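Local structure of possible prolidase (Bifidobacterium longum NCC2705, 2P9B) at residues H266-R279 with G325-L338. The protein probably hydrolyses carbon-nitrogen bonds other than peptide bonds, as a putative metal-dependent amidohydrolase. Sequence-based numbering, arbitrary orientation.
Sequences HGSVLDDELIGMFR and GMVSGARQAHEAGL
The loop 267-271 runs so close over the last turns of helix 313-335 that Val269 CA and Gly329 CA lie 4.2 Å apart, and helix 272-279 carries the contact on to Leu338, just past the Schellman turn at Gly337. Glycine suits position 329 because a side chain would strike Ser268 O; instead Gly329 CA offers that oxygen a CA-H...O contact at 3.3 Å. Gln332, extended beyond CG, reaches back to the loop, where OE1 accepts from Leu270 N (2.7 Å, 164°), the donor nitrogen tilted 15° from the amide's carbonyl plane. Replacing Gln332 by an alanine is likely to leave Leu270 N without this acceptor and Val269 CG2 without the amide beside it. Leu338 crosses Phe278 at about a right angle, setting CD1 3.7 Å from Phe278 CB, while CD2 meets Arg279 CG. With Ile275 CG2 over one guanidinium face, Arg279 directs NH2 onto an in-plane lone pair of Ala336 O (2.8 Å). At the other end, His266 CD2 lies 4.0 Å from selenomethionine Met326 SE, and His266 also touches Asp345 of a possible, unconfirmed metal site. Side chains thus satisfy main-chain groups of loop and helix end, joining outer helices of successive beta-alpha units, as in an amidohydrolase TIM barrel.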
loop_
_atom_site.group_PDB
_atom_site.type_symbol
_atom_site.label_atom_id
_atom_site.label_comp_id
_atom_site.label_asym_id
_atom_site.label_seq_id
_atom_site.Cartn_x
_atom_site.Cartn_y
_atom_site.Cartn_z
ATOM N N HIS A 266 -5.880 9.363 -1.469
ATOM C CA HIS A 266 -5.562 10.759 -1.771
ATOM C C HIS A 266 -6.172 11.627 -0.674
ATOM O O HIS A 266 -5.471 12.093 0.220
ATOM C CB HIS A 266 -6.095 11.167 -3.148
ATOM C CG HIS A 266 -5.410 10.480 -4.290
ATOM N ND1 HIS A 266 -5.509 9.122 -4.511
ATOM C CD2 HIS A 266 -4.616 10.964 -5.273
ATOM C CE1 HIS A 266 -4.805 8.800 -5.583
ATOM N NE2 HIS A 266 -4.253 9.900 -6.064
ATOM N N GLY A 267 -7.480 11.836 -0.740
ATOM C CA GLY A 267 -8.133 12.624 0.290
ATOM C C GLY A 267 -8.169 14.116 0.034
ATOM O O GLY A 267 -7.804 14.587 -1.041
ATOM N N SER A 268 -8.602 14.861 1.043
ATOM C CA SER A 268 -8.720 16.308 0.932
ATOM C C SER A 268 -8.588 16.923 2.310
ATOM O O SER A 268 -8.362 16.219 3.290
ATOM C CB SER A 268 -10.097 16.661 0.381
ATOM O OG SER A 268 -11.105 16.276 1.305
ATOM N N VAL A 269 -8.740 18.241 2.384
ATOM C CA VAL A 269 -8.676 18.911 3.670
ATOM C C VAL A 269 -9.890 18.405 4.455
ATOM O O VAL A 269 -10.942 18.124 3.872
ATOM C CB VAL A 269 -8.730 20.447 3.499
ATOM C CG1 VAL A 269 -10.006 20.848 2.785
ATOM C CG2 VAL A 269 -8.628 21.123 4.863
ATOM N N LEU A 270 -9.739 18.275 5.768
ATOM C CA LEU A 270 -10.814 17.760 6.602
ATOM C C LEU A 270 -11.380 18.777 7.585
ATOM O O LEU A 270 -10.841 19.867 7.757
ATOM C CB LEU A 270 -10.312 16.552 7.394
ATOM C CG LEU A 270 -9.685 15.410 6.590
ATOM C CD1 LEU A 270 -9.012 14.425 7.534
ATOM C CD2 LEU A 270 -10.755 14.732 5.753
ATOM N N ASP A 271 -12.493 18.395 8.204
ATOM C CA ASP A 271 -13.154 19.195 9.227
ATOM C C ASP A 271 -13.563 18.177 10.289
ATOM O O ASP A 271 -13.366 16.978 10.099
ATOM C CB ASP A 271 -14.380 19.941 8.672
ATOM C CG ASP A 271 -15.369 19.027 7.976
ATOM O OD1 ASP A 271 -15.708 17.965 8.530
ATOM O OD2 ASP A 271 -15.820 19.384 6.870
ATOM N N ASP A 272 -14.123 18.637 11.400
ATOM C CA ASP A 272 -14.511 17.737 12.482
ATOM C C ASP A 272 -15.549 16.679 12.110
ATOM O O ASP A 272 -15.536 15.572 12.648
ATOM C CB ASP A 272 -14.996 18.556 13.680
ATOM C CG ASP A 272 -13.888 19.400 14.285
ATOM O OD1 ASP A 272 -12.739 19.294 13.804
ATOM O OD2 ASP A 272 -14.160 20.157 15.240
ATOM N N GLU A 273 -16.446 17.016 11.192
ATOM C CA GLU A 273 -17.467 16.067 10.777
ATOM C C GLU A 273 -16.815 14.878 10.084
ATOM O O GLU A 273 -17.106 13.728 10.403
ATOM C CB GLU A 273 -18.465 16.726 9.823
ATOM C CG GLU A 273 -19.553 15.782 9.326
ATOM C CD GLU A 273 -20.430 16.402 8.249
ATOM O OE1 GLU A 273 -19.889 16.827 7.205
ATOM O OE2 GLU A 273 -21.664 16.457 8.446
ATOM N N LEU A 274 -15.925 15.161 9.140
ATOM C CA LEU A 274 -15.245 14.102 8.401
ATOM C C LEU A 274 -14.336 13.269 9.290
ATOM O O LEU A 274 -14.273 12.051 9.153
ATOM C CB LEU A 274 -14.440 14.694 7.245
ATOM C CG LEU A 274 -15.241 15.362 6.126
ATOM C CD1 LEU A 274 -14.273 15.832 5.053
ATOM C CD2 LEU A 274 -16.254 14.386 5.533
ATOM N N ILE A 275 -13.624 13.922 10.201
ATOM C CA ILE A 275 -12.740 13.197 11.101
ATOM C C ILE A 275 -13.563 12.186 11.898
ATOM O O ILE A 275 -13.154 11.040 12.081
ATOM C CB ILE A 275 -12.019 14.166 12.056
ATOM C CG1 ILE A 275 -11.023 15.014 11.258
ATOM C CG2 ILE A 275 -11.315 13.392 13.161
ATOM C CD1 ILE A 275 -10.303 16.066 12.074
ATOM N N GLY A 276 -14.735 12.612 12.353
ATOM C CA GLY A 276 -15.590 11.724 13.113
ATOM C C GLY A 276 -16.057 10.542 12.280
ATOM O O GLY A 276 -16.204 9.437 12.806
HETATM N N MSE A 277 -16.283 10.778 10.985
HETATM C CA MSE A 277 -16.738 9.729 10.068
HETATM C C MSE A 277 -15.640 8.686 9.813
HETATM O O MSE A 277 -15.936 7.524 9.531
HETATM C CB MSE A 277 -17.220 10.347 8.748
HETATM C CG MSE A 277 -18.334 11.382 8.922
HETATM SE SE MSE A 277 -19.115 11.988 7.232
HETATM C CE MSE A 277 -19.967 10.296 6.795
ATOM N N PHE A 278 -14.378 9.099 9.925
ATOM C CA PHE A 278 -13.246 8.182 9.761
ATOM C C PHE A 278 -13.168 7.308 11.020
ATOM O O PHE A 278 -13.111 6.080 10.947
ATOM C CB PHE A 278 -11.926 8.959 9.629
ATOM C CG PHE A 278 -11.547 9.304 8.212
ATOM C CD1 PHE A 278 -11.017 8.335 7.365
ATOM C CD2 PHE A 278 -11.695 10.602 7.733
ATOM C CE1 PHE A 278 -10.635 8.654 6.058
ATOM C CE2 PHE A 278 -11.318 10.935 6.429
ATOM C CZ PHE A 278 -10.785 9.955 5.591
ATOM N N ARG A 279 -13.182 7.965 12.176
ATOM C CA ARG A 279 -13.091 7.285 13.472
ATOM C C ARG A 279 -14.145 6.223 13.716
ATOM O O ARG A 279 -13.835 5.123 14.174
ATOM C CB ARG A 279 -13.163 8.299 14.616
ATOM C CG ARG A 279 -11.851 8.963 14.949
ATOM C CD ARG A 279 -12.031 9.951 16.085
ATOM N NE ARG A 279 -10.820 10.726 16.325
ATOM C CZ ARG A 279 -10.821 12.000 16.696
ATOM N NH1 ARG A 279 -11.972 12.641 16.869
ATOM N NH2 ARG A 279 -9.676 12.636 16.894
ATOM N N GLY A 325 -4.636 19.993 -0.486
ATOM C CA GLY A 325 -5.639 19.363 0.351
ATOM C C GLY A 325 -5.174 18.005 0.849
ATOM O O GLY A 325 -5.450 17.631 1.986
HETATM N N MSE A 326 -4.475 17.251 0.000
HETATM C CA MSE A 326 -3.972 15.937 0.398
HETATM C C MSE A 326 -2.981 16.105 1.548
HETATM O O MSE A 326 -3.011 15.367 2.537
HETATM C CB MSE A 326 -3.270 15.237 -0.780
HETATM C CG MSE A 326 -4.206 14.716 -1.891
HETATM SE SE MSE A 326 -3.339 14.320 -3.553
HETATM C CE MSE A 326 -1.906 13.306 -2.869
ATOM N N VAL A 327 -2.094 17.082 1.414
ATOM C CA VAL A 327 -1.099 17.316 2.446
ATOM C C VAL A 327 -1.741 17.806 3.734
ATOM O O VAL A 327 -1.493 17.258 4.807
ATOM C CB VAL A 327 -0.040 18.333 1.964
ATOM C CG1 VAL A 327 0.862 18.748 3.117
ATOM C CG2 VAL A 327 0.788 17.708 0.854
ATOM N N SER A 328 -2.574 18.834 3.628
ATOM C CA SER A 328 -3.232 19.371 4.807
ATOM C C SER A 328 -4.085 18.298 5.487
ATOM O O SER A 328 -4.044 18.149 6.707
ATOM C CB SER A 328 -4.100 20.571 4.421
ATOM O OG SER A 328 -4.631 21.195 5.581
ATOM N N GLY A 329 -4.845 17.545 4.693
ATOM C CA GLY A 329 -5.686 16.500 5.250
ATOM C C GLY A 329 -4.911 15.400 5.958
ATOM O O GLY A 329 -5.366 14.867 6.963
ATOM N N ALA A 330 -3.739 15.052 5.435
ATOM C CA ALA A 330 -2.929 14.010 6.054
ATOM C C ALA A 330 -2.415 14.499 7.402
ATOM O O ALA A 330 -2.360 13.746 8.368
ATOM C CB ALA A 330 -1.756 13.642 5.143
ATOM N N ARG A 331 -2.036 15.769 7.459
ATOM C CA ARG A 331 -1.530 16.345 8.697
ATOM C C ARG A 331 -2.648 16.373 9.728
ATOM O O ARG A 331 -2.443 16.034 10.895
ATOM C CB ARG A 331 -1.028 17.770 8.452
ATOM C CG ARG A 331 -0.312 18.385 9.640
ATOM C CD ARG A 331 -0.319 19.904 9.548
ATOM N NE ARG A 331 -1.666 20.444 9.725
ATOM C CZ ARG A 331 -2.357 20.363 10.858
ATOM N NH1 ARG A 331 -1.829 19.765 11.919
ATOM N NH2 ARG A 331 -3.578 20.873 10.931
ATOM N N GLN A 332 -3.835 16.778 9.293
ATOM C CA GLN A 332 -4.979 16.844 10.190
ATOM C C GLN A 332 -5.310 15.452 10.704
ATOM O O GLN A 332 -5.508 15.252 11.899
ATOM C CB GLN A 332 -6.188 17.422 9.459
ATOM C CG GLN A 332 -5.976 18.845 8.985
ATOM C CD GLN A 332 -7.110 19.335 8.125
ATOM O OE1 GLN A 332 -7.545 18.643 7.209
ATOM N NE2 GLN A 332 -7.589 20.545 8.403
ATOM N N ALA A 333 -5.363 14.488 9.792
ATOM C CA ALA A 333 -5.667 13.112 10.162
ATOM C C ALA A 333 -4.652 12.598 11.185
ATOM O O ALA A 333 -5.016 11.933 12.157
ATOM C CB ALA A 333 -5.665 12.223 8.914
ATOM N N HIS A 334 -3.377 12.905 10.966
ATOM C CA HIS A 334 -2.325 12.474 11.882
ATOM C C HIS A 334 -2.554 13.126 13.244
ATOM O O HIS A 334 -2.452 12.476 14.283
ATOM C CB HIS A 334 -0.949 12.875 11.337
ATOM C CG HIS A 334 0.196 12.419 12.190
ATOM N ND1 HIS A 334 0.455 11.089 12.438
ATOM C CD2 HIS A 334 1.154 13.117 12.846
ATOM C CE1 HIS A 334 1.524 10.986 13.207
ATOM N NE2 HIS A 334 1.967 12.202 13.469
ATOM N N GLU A 335 -2.872 14.415 13.219
ATOM C CA GLU A 335 -3.129 15.182 14.433
ATOM C C GLU A 335 -4.309 14.595 15.215
ATOM O O GLU A 335 -4.303 14.570 16.451
ATOM C CB GLU A 335 -3.411 16.637 14.052
ATOM C CG GLU A 335 -3.671 17.585 15.209
ATOM C CD GLU A 335 -3.722 19.036 14.756
ATOM O OE1 GLU A 335 -4.514 19.354 13.841
ATOM O OE2 GLU A 335 -2.964 19.860 15.311
ATOM N N ALA A 336 -5.308 14.107 14.489
ATOM C CA ALA A 336 -6.500 13.527 15.108
ATOM C C ALA A 336 -6.339 12.050 15.470
ATOM O O ALA A 336 -7.259 11.435 16.009
ATOM C CB ALA A 336 -7.701 13.713 14.188
ATOM N N GLY A 337 -5.177 11.481 15.158
ATOM C CA GLY A 337 -4.923 10.088 15.478
ATOM C C GLY A 337 -5.712 9.066 14.675
ATOM O O GLY A 337 -6.033 7.992 15.181
ATOM N N LEU A 338 -6.021 9.385 13.423
ATOM C CA LEU A 338 -6.769 8.462 12.578
ATOM C C LEU A 338 -5.857 7.365 12.030
ATOM O O LEU A 338 -4.635 7.425 12.165
ATOM C CB LEU A 338 -7.406 9.208 11.403
ATOM C CG LEU A 338 -8.402 10.330 11.713
ATOM C CD1 LEU A 338 -8.853 10.955 10.407
ATOM C CD2 LEU A 338 -9.597 9.780 12.490
HETATM O O HOH W 1 -4.979 13.157 2.704
#